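Local structure of DTDP-4-dehydrorhamnose reductase, rfbD ortholog (Clostridium acetobutylicum, 1VL0) at residues D114-G119 with D129-Q134; K122-E127 with Y260-N265; K172-L177 with E232-T237. The protein probably catalyses the NAD(P)H-dependent reduction of dTDP-6-deoxy-L-lyxo-4-hexulose to dTDP-L-rhamnose, a step of dTDP-L-rhamnose biosynthesis, and is seen here with bound NADH. All coordinates share one frame; numbering follows the deposited sequence. Where two conformers were deposited one is given.

Contact 1 (D114-G119 with D129-Q134); sequences DYVFDG and DEVNPQ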
ATOM      1  N   ASP A 114       2.394  19.324   1.374  1.00 33.93           N
ATOM      2  CA  ASP A 114       3.524  19.228   2.323  1.00 36.55           C
ATOM      3  C   ASP A 114       3.111  18.989   3.767  1.00 34.41           C
ATOM      4  O   ASP A 114       3.907  18.560   4.564  1.00 36.93           O
ATOM      5  CB  ASP A 114       4.369  20.539   2.248  1.00 38.09           C
ATOM      6  CG  ASP A 114       3.591  21.798   2.711  1.00 45.50           C
ATOM      7  OD1 ASP A 114       2.467  22.043   2.223  1.00 44.78           O
ATOM      8  OD2 ASP A 114       4.037  22.603   3.563  1.00 51.83           O
ATOM      9  N   TYR A 115       1.852  19.223   4.109  1.00 34.77           N
ATOM     10  CA  TYR A 115       1.372  18.919   5.474  1.00 36.08           C
ATOM     11  C   TYR A 115       1.271  17.415   5.779  1.00 34.95           C
ATOM     12  O   TYR A 115       0.900  17.030   6.875  1.00 34.28           O
ATOM     13  CB  TYR A 115      -0.007  19.559   5.726  1.00 40.39           C
ATOM     14  CG  TYR A 115       0.045  21.019   6.179  1.00 41.55           C
ATOM     15  CD1 TYR A 115       0.466  22.005   5.319  1.00 47.73           C
ATOM     16  CD2 TYR A 115      -0.332  21.384   7.458  1.00 50.12           C
ATOM     17  CE1 TYR A 115       0.519  23.316   5.718  1.00 49.14           C
ATOM     18  CE2 TYR A 115      -0.288  22.677   7.862  1.00 48.53           C
ATOM     19  CZ  TYR A 115       0.139  23.650   6.974  1.00 50.33           C
ATOM     20  OH  TYR A 115       0.205  24.971   7.365  1.00 53.44           O
ATOM     21  N   VAL A 116       1.578  16.547   4.812  1.00 34.77           N
ATOM     22  CA  VAL A 116       1.704  15.111   5.123  1.00 33.75           C
ATOM     23  C   VAL A 116       2.950  14.817   5.942  1.00 33.71           C
ATOM     24  O   VAL A 116       3.062  13.745   6.498  1.00 32.92           O
ATOM     25  CB  VAL A 116       1.657  14.201   3.881  1.00 34.94           C
ATOM     26  CG1 VAL A 116       0.327  14.431   3.097  1.00 33.46           C
ATOM     27  CG2 VAL A 116       2.840  14.396   2.972  1.00 36.67           C
ATOM     28  N   PHE A 117       3.879  15.757   5.996  1.00 34.28           N
ATOM     29  CA  PHE A 117       5.123  15.618   6.768  1.00 36.42           C
ATOM     30  C   PHE A 117       4.994  16.348   8.103  1.00 37.05           C
ATOM     31  O   PHE A 117       4.074  17.140   8.266  1.00 38.53           O
ATOM     32  CB  PHE A 117       6.274  16.150   5.945  1.00 34.96           C
ATOM     33  CG  PHE A 117       6.470  15.399   4.658  1.00 36.64           C
ATOM     34  CD1 PHE A 117       6.935  14.091   4.667  1.00 36.08           C
ATOM     35  CD2 PHE A 117       6.192  15.987   3.436  1.00 37.24           C
ATOM     36  CE1 PHE A 117       7.158  13.412   3.483  1.00 33.67           C
ATOM     37  CE2 PHE A 117       6.384  15.296   2.250  1.00 34.58           C
ATOM     38  CZ  PHE A 117       6.830  13.996   2.272  1.00 33.77           C
ATOM     39  N   ASP A 118       5.840  16.015   9.069  1.00 38.35           N
ATOM     40  CA  ASP A 118       5.709  16.573  10.425  1.00 41.25           C
ATOM     41  C   ASP A 118       6.422  17.919  10.650  1.00 42.64           C
ATOM     42  O   ASP A 118       6.234  18.547  11.664  1.00 43.14           O
ATOM     43  CB  ASP A 118       6.137  15.565  11.513  1.00 42.94           C
ATOM     44  CG  ASP A 118       7.582  15.099  11.390  1.00 47.28           C
ATOM     45  OD1 ASP A 118       8.409  15.749  10.709  1.00 47.49           O
ATOM     46  OD2 ASP A 118       7.963  14.052  11.947  1.00 54.53           O
ATOM     47  N   GLY A 119       7.239  18.359   9.696  1.00 44.50           N
ATOM     48  CA  GLY A 119       7.924  19.637   9.819  1.00 43.76           C
ATOM     49  C   GLY A 119       9.210  19.604  10.610  1.00 43.90           C
ATOM     50  O   GLY A 119       9.818  20.621  10.858  1.00 41.19           O
ATOM     51  N   ASP A 129      10.715  10.004   1.594  1.00 36.08           N
ATOM     52  CA  ASP A 129      10.758  10.242   3.008  1.00 35.99           C
ATOM     53  C   ASP A 129       9.440   9.868   3.683  1.00 38.40           C
ATOM     54  O   ASP A 129       8.405   9.836   3.049  1.00 35.52           O
ATOM     55  CB  ASP A 129      11.081  11.717   3.249  1.00 37.25           C
ATOM     56  CG  ASP A 129      12.526  12.051   2.924  1.00 42.89           C
ATOM     57  OD1 ASP A 129      13.375  11.136   3.024  1.00 46.52           O
ATOM     58  OD2 ASP A 129      12.891  13.177   2.575  1.00 42.90           O
ATOM     59  N   GLU A 130       9.470   9.619   4.987  1.00 40.33           N
ATOM     60  CA  GLU A 130       8.259   9.169   5.649  1.00 44.66           C
ATOM     61  C   GLU A 130       7.302  10.264   6.106  1.00 39.23           C
ATOM     62  O   GLU A 130       7.677  11.307   6.630  1.00 36.42           O
ATOM     63  CB  GLU A 130       8.579   8.169   6.762  1.00 46.48           C
ATOM     64  CG  GLU A 130       8.775   8.670   8.171  1.00 58.98           C
ATOM     65  CD  GLU A 130       8.898   7.480   9.157  1.00 60.52           C
ATOM     66  OE1 GLU A 130       7.917   6.681   9.289  1.00 74.84           O
ATOM     67  OE2 GLU A 130       9.988   7.327   9.778  1.00 78.18           O
ATOM     68  N   VAL A 131       6.024  10.001   5.843  1.00 37.55           N
ATOM     69  CA  VAL A 131       4.947  10.906   6.172  1.00 35.96           C
ATOM     70  C   VAL A 131       4.632  10.778   7.643  1.00 37.35           C
ATOM     71  O   VAL A 131       4.919   9.739   8.252  1.00 40.32           O
ATOM     72  CB  VAL A 131       3.697  10.616   5.301  1.00 35.02           C
ATOM     73  CG1 VAL A 131       4.043  10.793   3.845  1.00 36.11           C
ATOM     74  CG2 VAL A 131       3.165   9.194   5.593  1.00 34.97           C
ATOM     75  N   ASN A 132       4.112  11.838   8.238  1.00 38.73           N
ATOM     76  CA  ASN A 132       3.805  11.874   9.673  1.00 38.49           C
ATOM     77  C   ASN A 132       2.959  13.127  10.020  1.00 38.64           C
ATOM     78  O   ASN A 132       3.361  13.978  10.824  1.00 38.38           O
ATOM     79  CB  ASN A 132       5.074  11.847  10.512  1.00 39.49           C
ATOM     80  CG  ASN A 132       4.783  11.693  11.988  1.00 43.00           C
ATOM     81  OD1 ASN A 132       3.788  11.095  12.342  1.00 38.64           O
ATOM     82  ND2 ASN A 132       5.646  12.237  12.852  1.00 35.50           N
ATOM     83  N   PRO A 133       1.762  13.228   9.429  1.00 37.82           N
ATOM     84  CA  PRO A 133       0.950  14.429   9.553  1.00 37.40           C
ATOM     85  C   PRO A 133       0.603  14.708  11.003  1.00 37.55           C
ATOM     86  O   PRO A 133       0.251  13.785  11.718  1.00 33.67           O
ATOM     87  CB  PRO A 133      -0.308  14.097   8.741  1.00 39.91           C
ATOM     88  CG  PRO A 133      -0.338  12.650   8.670  1.00 40.54           C
ATOM     89  CD  PRO A 133       1.090  12.187   8.657  1.00 38.71           C
ATOM     90  N   GLN A 134       0.682  15.980  11.390  1.00 38.56           N
ATOM     91  CA  GLN A 134       0.386  16.431  12.732  1.00 37.92           C
ATOM     92  C   GLN A 134      -0.842  17.325  12.754  1.00 38.34           C
ATOM     93  O   GLN A 134      -1.146  17.920  13.758  1.00 40.51           O
ATOM     94  CB  GLN A 134       1.567  17.232  13.276  1.00 39.10           C
ATOM     95  CG  GLN A 134       2.890  16.508  13.270  1.00 37.82           C
ATOM     96  CD  GLN A 134       2.879  15.301  14.181  1.00 44.83           C
ATOM     97  OE1 GLN A 134       2.508  15.390  15.355  1.00 49.89           O
ATOM     98  NE2 GLN A 134       3.262  14.149  13.624  1.00 49.33           N
TER
HETATM   99  O   HOH W   1       0.383  18.103   9.310  1.00 41.80           O
HETATM  100  O   HOH W   2       7.405  13.588   8.259  1.00 31.32           O

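Contact 2 (K122-E127 with Y260-N265); sequences KEPITE and YSVLRN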
ATOM      1  N   LYS A 122      15.233  18.614   8.292  1.00 45.91           N
ATOM      2  CA  LYS A 122      16.298  19.601   8.331  1.00 48.02           C
ATOM      3  C   LYS A 122      16.866  19.851   6.942  1.00 47.27           C
ATOM      4  O   LYS A 122      17.730  20.717   6.778  1.00 46.48           O
ATOM      5  CB  LYS A 122      17.399  19.151   9.302  1.00 51.96           C
ATOM      6  CG  LYS A 122      17.217  19.657  10.778  1.00 59.85           C
ATOM      7  CD  LYS A 122      16.340  18.734  11.647  1.00 69.17           C
ATOM      8  CE  LYS A 122      15.765  19.459  12.908  1.00 71.25           C
ATOM      9  NZ  LYS A 122      14.575  18.730  13.523  1.00 68.63           N
ATOM     10  N   GLU A 123      16.376  19.107   5.942  1.00 44.98           N
ATOM     11  CA  GLU A 123      16.770  19.314   4.548  1.00 44.72           C
ATOM     12  C   GLU A 123      15.597  19.003   3.601  1.00 40.74           C
ATOM     13  O   GLU A 123      14.610  18.363   4.022  1.00 36.67           O
ATOM     14  CB  GLU A 123      17.987  18.462   4.240  1.00 45.75           C
ATOM     15  CG  GLU A 123      17.886  17.004   4.653  1.00 54.84           C
ATOM     16  CD  GLU A 123      19.095  16.166   4.177  1.00 59.80           C
ATOM     17  OE1 GLU A 123      19.220  15.894   2.939  1.00 71.03           O
ATOM     18  OE2 GLU A 123      19.913  15.769   5.061  1.00 77.34           O
ATOM     19  N   PRO A 124      15.679  19.466   2.340  1.00 37.32           N
ATOM     20  CA  PRO A 124      14.579  19.276   1.389  1.00 38.17           C
ATOM     21  C   PRO A 124      14.044  17.811   1.332  1.00 37.46           C
ATOM     22  O   PRO A 124      14.820  16.814   1.236  1.00 37.44           O
ATOM     23  CB  PRO A 124      15.177  19.731   0.047  1.00 33.52           C
ATOM     24  CG  PRO A 124      16.193  20.746   0.464  1.00 38.14           C
ATOM     25  CD  PRO A 124      16.796  20.198   1.711  1.00 37.51           C
ATOM     26  N   ILE A 125      12.719  17.705   1.433  1.00 38.16           N
ATOM     27  CA  ILE A 125      12.068  16.432   1.709  1.00 35.35           C
ATOM     28  C   ILE A 125      11.732  15.802   0.397  1.00 35.58           C
ATOM     29  O   ILE A 125      11.132  16.445  -0.445  1.00 34.45           O
ATOM     30  CB  ILE A 125      10.802  16.670   2.531  1.00 35.66           C
ATOM     31  CG1 ILE A 125      11.146  17.420   3.819  1.00 34.61           C
ATOM     32  CG2 ILE A 125      10.130  15.382   2.855  1.00 35.21           C
ATOM     33  CD1 ILE A 125       9.892  18.089   4.419  1.00 37.65           C
ATOM     34  N   THR A 126      12.119  14.543   0.217  1.00 36.15           N
ATOM     35  CA  THR A 126      11.801  13.819  -1.018  1.00 34.19           C
ATOM     36  C   THR A 126      10.564  12.947  -0.886  1.00 33.99           C
ATOM     37  O   THR A 126      10.061  12.688   0.190  1.00 34.10           O
ATOM     38  CB  THR A 126      12.923  12.925  -1.511  1.00 34.44           C
ATOM     39  OG1 THR A 126      12.871  11.677  -0.834  1.00 33.68           O
ATOM     40  CG2 THR A 126      14.273  13.514  -1.299  1.00 36.96           C
ATOM     41  N   GLU A 127      10.083  12.508  -2.031  1.00 34.59           N
ATOM     42  CA  GLU A 127       8.923  11.644  -2.097  1.00 35.69           C
ATOM     43  C   GLU A 127       9.133  10.283  -1.404  1.00 35.62           C
ATOM     44  O   GLU A 127       8.195   9.559  -1.231  1.00 36.20           O
ATOM     45  CB  GLU A 127       8.610  11.385  -3.562  1.00 37.97           C
ATOM     46  CG  GLU A 127       8.211  12.619  -4.370  1.00 36.44           C
ATOM     47  CD  GLU A 127       9.373  13.407  -4.984  1.00 40.07           C
ATOM     48  OE1 GLU A 127      10.530  13.324  -4.484  1.00 32.47           O
ATOM     49  OE2 GLU A 127       9.104  14.146  -5.957  1.00 33.69           O
ATOM     50  N   TYR A 260       9.609  23.275   8.994  1.00 40.33           N
ATOM     51  CA  TYR A 260      10.406  23.098   7.825  1.00 39.60           C
ATOM     52  C   TYR A 260       9.638  22.197   6.848  1.00 40.63           C
ATOM     53  O   TYR A 260       9.519  20.987   7.080  1.00 39.03           O
ATOM     54  CB  TYR A 260      11.744  22.460   8.178  1.00 39.89           C
ATOM     55  CG  TYR A 260      12.700  22.383   6.982  1.00 39.45           C
ATOM     56  CD1 TYR A 260      12.537  21.406   6.001  1.00 40.37           C
ATOM     57  CD2 TYR A 260      13.739  23.270   6.837  1.00 39.84           C
ATOM     58  CE1 TYR A 260      13.371  21.322   4.913  1.00 39.04           C
ATOM     59  CE2 TYR A 260      14.620  23.168   5.757  1.00 43.00           C
ATOM     60  CZ  TYR A 260      14.413  22.212   4.791  1.00 36.33           C
ATOM     61  OH  TYR A 260      15.251  22.147   3.709  1.00 38.77           O
ATOM     62  N   SER A 261       9.137  22.787   5.766  1.00 39.11           N
ATOM     63  CA  SER A 261       8.373  22.051   4.784  1.00 44.72           C
ATOM     64  C   SER A 261       8.875  22.251   3.361  1.00 41.63           C
ATOM     65  O   SER A 261       8.095  22.275   2.417  1.00 44.43           O
ATOM     66  CB  SER A 261       6.894  22.435   4.900  1.00 44.92           C
ATOM     67  OG  SER A 261       6.739  23.821   5.000  1.00 50.36           O
ATOM     68  N   VAL A 262      10.192  22.340   3.210  1.00 37.77           N
ATOM     69  CA  VAL A 262      10.784  22.448   1.884  1.00 35.46           C
ATOM     70  C   VAL A 262      10.697  21.067   1.245  1.00 35.69           C
ATOM     71  O   VAL A 262      11.229  20.110   1.795  1.00 34.28           O
ATOM     72  CB  VAL A 262      12.251  22.927   1.933  1.00 36.57           C
ATOM     73  CG1 VAL A 262      12.852  22.973   0.527  1.00 38.95           C
ATOM     74  CG2 VAL A 262      12.318  24.271   2.548  1.00 35.64           C
ATOM     75  N   LEU A 263      10.014  20.983   0.096  1.00 32.45           N
ATOM     76  CA  LEU A 263       9.958  19.766  -0.646  1.00 32.27           C
ATOM     77  C   LEU A 263      10.968  19.786  -1.763  1.00 34.82           C
ATOM     78  O   LEU A 263      11.008  20.717  -2.543  1.00 38.20           O
ATOM     79  CB  LEU A 263       8.575  19.596  -1.264  1.00 32.00           C
ATOM     80  CG  LEU A 263       7.412  19.656  -0.292  1.00 32.51           C
ATOM     81  CD1 LEU A 263       6.097  19.372  -1.096  1.00 37.95           C
ATOM     82  CD2 LEU A 263       7.552  18.671   0.819  1.00 33.77           C
ATOM     83  N   ARG A 264      11.763  18.740  -1.872  1.00 34.79           N
ATOM     84  CA  ARG A 264      12.600  18.583  -3.025  1.00 33.16           C
ATOM     85  C   ARG A 264      11.735  17.963  -4.131  1.00 31.82           C
ATOM     86  O   ARG A 264      10.998  17.009  -3.882  1.00 33.21           O
ATOM     87  CB  ARG A 264      13.752  17.671  -2.689  1.00 32.76           C
ATOM     88  CG  ARG A 264      14.774  17.559  -3.760  1.00 33.36           C
ATOM     89  CD  ARG A 264      16.005  16.829  -3.340  1.00 34.56           C
ATOM     90  NE  ARG A 264      16.889  16.639  -4.491  1.00 38.01           N
ATOM     91  CZ  ARG A 264      18.042  15.979  -4.484  1.00 41.88           C
ATOM     92  NH1 ARG A 264      18.489  15.457  -3.383  1.00 38.78           N
ATOM     93  NH2 ARG A 264      18.744  15.844  -5.601  1.00 40.90           N
ATOM     94  N   ASN A 265      11.856  18.479  -5.348  1.00 34.33           N
ATOM     95  CA  ASN A 265      11.187  17.935  -6.492  1.00 31.88           C
ATOM     96  C   ASN A 265      12.053  16.816  -7.071  1.00 34.39           C
ATOM     97  O   ASN A 265      12.426  16.824  -8.281  1.00 35.30           O
ATOM     98  CB  ASN A 265      10.960  19.002  -7.582  1.00 34.67           C
ATOM     99  CG  ASN A 265       9.895  20.057  -7.247  1.00 33.85           C
ATOM    100  OD1 ASN A 265       9.435  20.237  -6.120  1.00 38.65           O
ATOM    101  ND2 ASN A 265       9.549  20.801  -8.244  1.00 37.93           N
TER

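Contact 3 (K172-L177 with E232-T237); sequences KTMINL and EIFRLT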
ATOM      1  N   LYS A 172      -1.909  38.133  -2.039  1.00 42.98           N
ATOM      2  CA  LYS A 172      -3.016  39.084  -1.950  1.00 43.76           C
ATOM      3  C   LYS A 172      -3.234  39.610  -0.526  1.00 43.88           C
ATOM      4  O   LYS A 172      -3.455  40.808  -0.300  1.00 44.42           O
ATOM      5  CB  LYS A 172      -4.299  38.464  -2.525  1.00 44.19           C
ATOM      6  CG  LYS A 172      -4.242  38.248  -4.026  1.00 43.05           C
ATOM      7  CD  LYS A 172      -5.630  37.818  -4.583  1.00 46.92           C
ATOM      8  CE  LYS A 172      -5.618  37.569  -6.068  1.00 47.67           C
ATOM      9  NZ  LYS A 172      -7.032  37.246  -6.559  1.00 50.47           N
ATOM     10  N   THR A 173      -3.152  38.708   0.437  1.00 45.04           N
ATOM     11  CA  THR A 173      -3.251  39.073   1.846  1.00 44.68           C
ATOM     12  C   THR A 173      -2.207  40.099   2.283  1.00 44.70           C
ATOM     13  O   THR A 173      -2.545  41.119   2.873  1.00 44.36           O
ATOM     14  CB  THR A 173      -3.132  37.805   2.669  1.00 46.52           C
ATOM     15  OG1 THR A 173      -4.271  36.981   2.379  1.00 45.60           O
ATOM     16  CG2 THR A 173      -3.216  38.084   4.170  1.00 44.12           C
HETATM   17  N   MSE A 174      -0.944  39.803   2.000  1.00 45.15           N
HETATM   18  CA  MSE A 174       0.137  40.709   2.294  1.00 45.53           C
HETATM   19  C   MSE A 174      -0.035  42.059   1.640  1.00 46.13           C
HETATM   20  O   MSE A 174       0.227  43.058   2.270  1.00 45.90           O
HETATM   21  CB  MSE A 174       1.468  40.130   1.824  1.00 46.62           C
HETATM   22  CG  MSE A 174       2.064  39.129   2.759  1.00 46.23           C
HETATM   23 SE   MSE A 174       2.301  39.774   4.658  1.00 60.45          SE
HETATM   24  CE  MSE A 174       0.861  38.762   5.389  1.00 46.34           C
ATOM     25  N   ILE A 175      -0.409  42.069   0.360  1.00 46.66           N
ATOM     26  CA  ILE A 175      -0.662  43.306  -0.386  1.00 46.00           C
ATOM     27  C   ILE A 175      -1.713  44.117   0.299  1.00 47.65           C
ATOM     28  O   ILE A 175      -1.513  45.300   0.508  1.00 48.14           O
ATOM     29  CB  ILE A 175      -1.028  43.027  -1.877  1.00 46.80           C
ATOM     30  CG1 ILE A 175       0.239  42.618  -2.628  1.00 44.79           C
ATOM     31  CG2 ILE A 175      -1.591  44.280  -2.552  1.00 49.13           C
ATOM     32  CD1 ILE A 175       0.041  41.995  -4.019  1.00 45.15           C
ATOM     33  N   ASN A 176      -2.817  43.497   0.692  1.00 48.45           N
ATOM     34  CA  ASN A 176      -3.891  44.244   1.358  1.00 48.69           C
ATOM     35  C   ASN A 176      -3.471  44.756   2.711  1.00 49.52           C
ATOM     36  O   ASN A 176      -3.720  45.897   3.070  1.00 50.57           O
ATOM     37  CB  ASN A 176      -5.148  43.388   1.414  0.65 50.03           C
ATOM     38  CG  ASN A 176      -5.735  43.160   0.025  0.65 55.96           C
ATOM     39  OD1 ASN A 176      -5.497  43.962  -0.893  0.65 60.29           O
ATOM     40  ND2 ASN A 176      -6.488  42.067  -0.146  0.65 66.51           N
ATOM     41  N   LEU A 177      -2.854  43.902   3.492  1.00 49.43           N
ATOM     42  CA  LEU A 177      -2.417  44.326   4.808  1.00 53.34           C
ATOM     43  C   LEU A 177      -1.384  45.452   4.718  1.00 55.46           C
ATOM     44  O   LEU A 177      -1.347  46.357   5.541  1.00 53.60           O
ATOM     45  CB  LEU A 177      -1.807  43.147   5.587  1.00 53.44           C
ATOM     46  CG  LEU A 177      -2.790  42.075   6.060  1.00 55.28           C
ATOM     47  CD1 LEU A 177      -2.030  40.947   6.697  1.00 56.92           C
ATOM     48  CD2 LEU A 177      -3.839  42.662   7.015  1.00 59.89           C
ATOM     49  N   GLU A 232       9.893  40.095  -0.138  1.00 45.16           N
ATOM     50  CA  GLU A 232      10.008  40.131  -1.589  1.00 44.67           C
ATOM     51  C   GLU A 232       8.742  40.672  -2.223  1.00 45.36           C
ATOM     52  O   GLU A 232       8.835  41.426  -3.171  1.00 43.84           O
ATOM     53  CB  GLU A 232      10.372  38.769  -2.137  1.00 45.14           C
ATOM     54  CG  GLU A 232      10.511  38.671  -3.657  1.00 47.11           C
ATOM     55  CD  GLU A 232      11.757  39.345  -4.217  1.00 48.08           C
ATOM     56  OE1 GLU A 232      12.564  39.931  -3.461  1.00 51.02           O
ATOM     57  OE2 GLU A 232      11.931  39.258  -5.440  1.00 46.37           O
ATOM     58  N   ILE A 233       7.578  40.301  -1.701  1.00 45.67           N
ATOM     59  CA  ILE A 233       6.287  40.836  -2.206  1.00 45.31           C
ATOM     60  C   ILE A 233       6.286  42.375  -2.174  1.00 46.06           C
ATOM     61  O   ILE A 233       5.908  43.040  -3.160  1.00 45.39           O
ATOM     62  CB  ILE A 233       5.099  40.307  -1.377  1.00 45.44           C
ATOM     63  CG1 ILE A 233       4.842  38.800  -1.663  1.00 43.24           C
ATOM     64  CG2 ILE A 233       3.826  41.073  -1.687  1.00 43.28           C
ATOM     65  CD1 ILE A 233       4.034  38.076  -0.589  1.00 42.46           C
ATOM     66  N   PHE A 234       6.700  42.938  -1.035  1.00 45.56           N
ATOM     67  CA  PHE A 234       6.711  44.397  -0.864  1.00 45.34           C
ATOM     68  C   PHE A 234       7.836  45.100  -1.672  1.00 47.37           C
ATOM     69  O   PHE A 234       7.627  46.188  -2.231  1.00 45.09           O
ATOM     70  CB  PHE A 234       6.769  44.749   0.629  1.00 46.01           C
ATOM     71  CG  PHE A 234       5.562  44.271   1.401  1.00 42.46           C
ATOM     72  CD1 PHE A 234       4.268  44.491   0.913  1.00 42.30           C
ATOM     73  CD2 PHE A 234       5.718  43.593   2.608  1.00 48.13           C
ATOM     74  CE1 PHE A 234       3.164  44.051   1.623  1.00 46.72           C
ATOM     75  CE2 PHE A 234       4.606  43.153   3.349  1.00 43.12           C
ATOM     76  CZ  PHE A 234       3.325  43.381   2.853  1.00 48.63           C
ATOM     77  N   ARG A 235       8.983  44.425  -1.814  1.00 45.50           N
ATOM     78  CA  ARG A 235       9.998  44.884  -2.747  1.00 45.46           C
ATOM     79  C   ARG A 235       9.482  44.978  -4.191  1.00 45.58           C
ATOM     80  O   ARG A 235       9.693  45.985  -4.888  1.00 44.47           O
ATOM     81  CB  ARG A 235      11.228  43.996  -2.690  1.00 45.67           C
ATOM     82  CG  ARG A 235      12.430  44.571  -3.414  1.00 43.45           C
ATOM     83  CD  ARG A 235      13.558  43.590  -3.694  1.00 48.04           C
ATOM     84  NE  ARG A 235      13.207  42.573  -4.697  1.00 48.62           N
ATOM     85  CZ  ARG A 235      13.288  42.734  -6.016  1.00 54.04           C
ATOM     86  NH1 ARG A 235      13.703  43.853  -6.546  1.00 55.80           N
ATOM     87  NH2 ARG A 235      12.907  41.766  -6.824  1.00 52.84           N
ATOM     88  N   LEU A 236       8.765  43.966  -4.623  1.00 45.88           N
ATOM     89  CA  LEU A 236       8.238  43.931  -5.993  1.00 45.65           C
ATOM     90  C   LEU A 236       7.107  44.927  -6.241  1.00 48.23           C
ATOM     91  O   LEU A 236       6.982  45.486  -7.346  1.00 48.40           O
ATOM     92  CB  LEU A 236       7.760  42.516  -6.318  1.00 48.05           C
ATOM     93  CG  LEU A 236       8.827  41.454  -6.608  1.00 43.15           C
ATOM     94  CD1 LEU A 236       8.195  40.068  -6.601  1.00 40.52           C
ATOM     95  CD2 LEU A 236       9.545  41.693  -7.924  1.00 45.63           C
ATOM     96  N   THR A 237       6.247  45.145  -5.249  1.00 48.22           N
ATOM     97  CA  THR A 237       5.058  46.017  -5.443  1.00 48.91           C
ATOM     98  C   THR A 237       5.392  47.485  -5.173  1.00 49.76           C
ATOM     99  O   THR A 237       4.695  48.387  -5.641  1.00 48.04           O
ATOM    100  CB  THR A 237       3.929  45.621  -4.494  1.00 47.04           C
ATOM    101  OG1 THR A 237       4.484  45.487  -3.175  1.00 41.64           O
ATOM    102  CG2 THR A 237       3.363  44.260  -4.846  1.00 47.91           C
TER

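Contact 1 (D114-G119 with D129-Q134)
Asp118 and Asn132 meet with their flat ends steeply turned, carboxylate and amide planes 72° apart. Asn132 ND2 nevertheless donates almost straight to Asp118 OD2 (3.1 Å), with OD2 lying in the amide plane and the amide nitrogen on the anti side of the carboxylate. Asp118 CG sits between its own backbone N and carbonyl carbon (chi1 60°), which turns the carboxylate toward Asn132, while OD1 serves the backbone N of Glu120. Next to this polar pair the backbones join directly: Asn132 N donates a hydrogen bond to Val116 O (2.8 Å). Phe117 presents a ring edge, Phe117 CD1 lying 3.5 Å from Glu130 O, and Val116 CG2 lies over one face, toward the rim. Val131 CG1 touches both Val116 CG2 (3.9 Å) and Phe117 CE1. Two waters complete the seam, one bridging Tyr115 O and Gln134 N, the other Asp118 N and Glu130 O. Both segments belong to the long connection from strand 107-113 of the nucleotide-binding sheet to helix 136-151, which carries the NADH-binding Tyr137 and Lys141. Val116, Val131 and Pro133 rest on Leu142 of that helix, Val116, Phe117 and Val131 reach Arg159 of strand 155-164, and Tyr115 packs edge-to-face with Tyr137.

Contact 2 (K122-E127 with Y260-N265)
The backbones of Ile125 and Leu263 are joined in a single parallel beta bridge, the point where two otherwise irregular segments run close together. Both backbone hydrogen bonds use Ile125, one to each neighbour of Leu263: Ile125 N donates to Val262 O (2.9 Å), and Ile125 O accepts from Arg264 N (2.8 Å). Two CA-H...O contacts, from Pro124 to Val262 O and from Leu263 to Ile125 O, reinforce the same pair of carbonyls.

Around this bridge the side chains close up. Pro124 lies alongside Val262, both pointing the same way, with Pro124 CG 4.0 Å from Val262 CG1, and Pro124 CB meets Arg264 CB at 3.7 Å. Tyr260 has CG anti to its backbone N (chi1 -174°), which carries the ring across to the other segment. There Lys122 C lies over one face and Val262 CG2 over the opposite one, both toward the rim, while Tyr260 OH comes 3.2 Å from Pro124 CD, a contact and not a hydrogen bond, since Pro124 N has no hydrogen to give. Ile125 CB meets Leu263 CD2 at 4.2 Å.

Farther out, polar ends are fixed by the surrounding fold. Arg264 extends its chain away to a salt bridge with Glu269, Glu127 OE2 accepts from the backbone N of both His217 and Met267, and Asn265 ND2 binds Thr219 O and Asp274. Ser261 is tied to Val191 of strand 191-196.

The chemistry is thus divided: main-chain bonds and apolar contacts join the two loops, whereas the charged ends of Arg264 and Glu127 are bonded outside the two segments. Two backbone donors gripping Glu127 OE2 would be expected to stabilise its carboxylate in the ionised form.

Contact 3 (K172-L177 with E232-T237)
A helix-helix crossing beside the small parallel sheet of strands 183-187 and 242-246 joins helix 170-180 to helix 226-237, the two short segments lying 10.1 Å apart at their axes and crossing at -65°. Phe234 and Met174, a selenomethionine, carry much of it. The phenyl ring comes in edge first: Met174 O lies in the ring plane, 3.2 Å from Phe234 CE1 and equally near Phe234 CZ, so that ring C-H groups, rather than a face, meet the carbonyl oxygen. With CG anti to the carbonyl carbon (chi1 -63°), the Phe234 ring swings from a CB that does not point at helix 170-180 to bring its far edge against it. The side chains of Met174 and Phe234 cross at about a right angle, Met174 CB 3.9 Å from Phe234 CZ. Bends at chi2 and chi3 lead the far end of Met174 away, and its SE remains 5.2 Å from the Phe234 ring centroid in an oblique Met-aromatic contact.

Beside this pair, Ile233 divides its branches between two partners. Ile233 CD1 touches Met174 CG (4.0 Å) and Ile233 CG2 touches Ile175 CG1 (4.0 Å). Ile175 continues to Thr237, where Ile175 CD1 meets the methyl Thr237 CG2 at 4.1 Å. That methyl is available because Thr237 turns its hydroxyl back on its own helix, OG1 donating to Ile233 O. The same oxygen accepts from Thr237 N, the two donors arriving from opposite faces of the carbonyl plane.

Met174 and Phe234 both extend onto Leu184 of strand 183-187, while Ile175 and Phe234 also touch Ile239 in the loop that follows helix 226-237. Helix 279-290 borders the pair, receiving Ile175 on Leu290 and Leu236 on Lys284.

How the contacts relate
Contacts 1 and 2 form one continuous region, their centres about 10 Å apart, and both draw on the connection between strand 107-113 and helix 136-151. Contact 1 folds that connection on itself at the surface; contact 2, partly buried, ties it to the loop before helix 266-270, far off in the sequence. Phe117 joins them, packing on Ile125 and Leu263, and Gly119 O probably accepts from Tyr260 N. Contact 3 is buried yet farther from the chain centre, its own centre 29 and 26 Å from those of contacts 1 and 2. The loop contacts rely on backbone hydrogen bonds, with waters and an Asp-Asn pair added in contact 1, whereas the helices of contact 3 meet through side-chain packing.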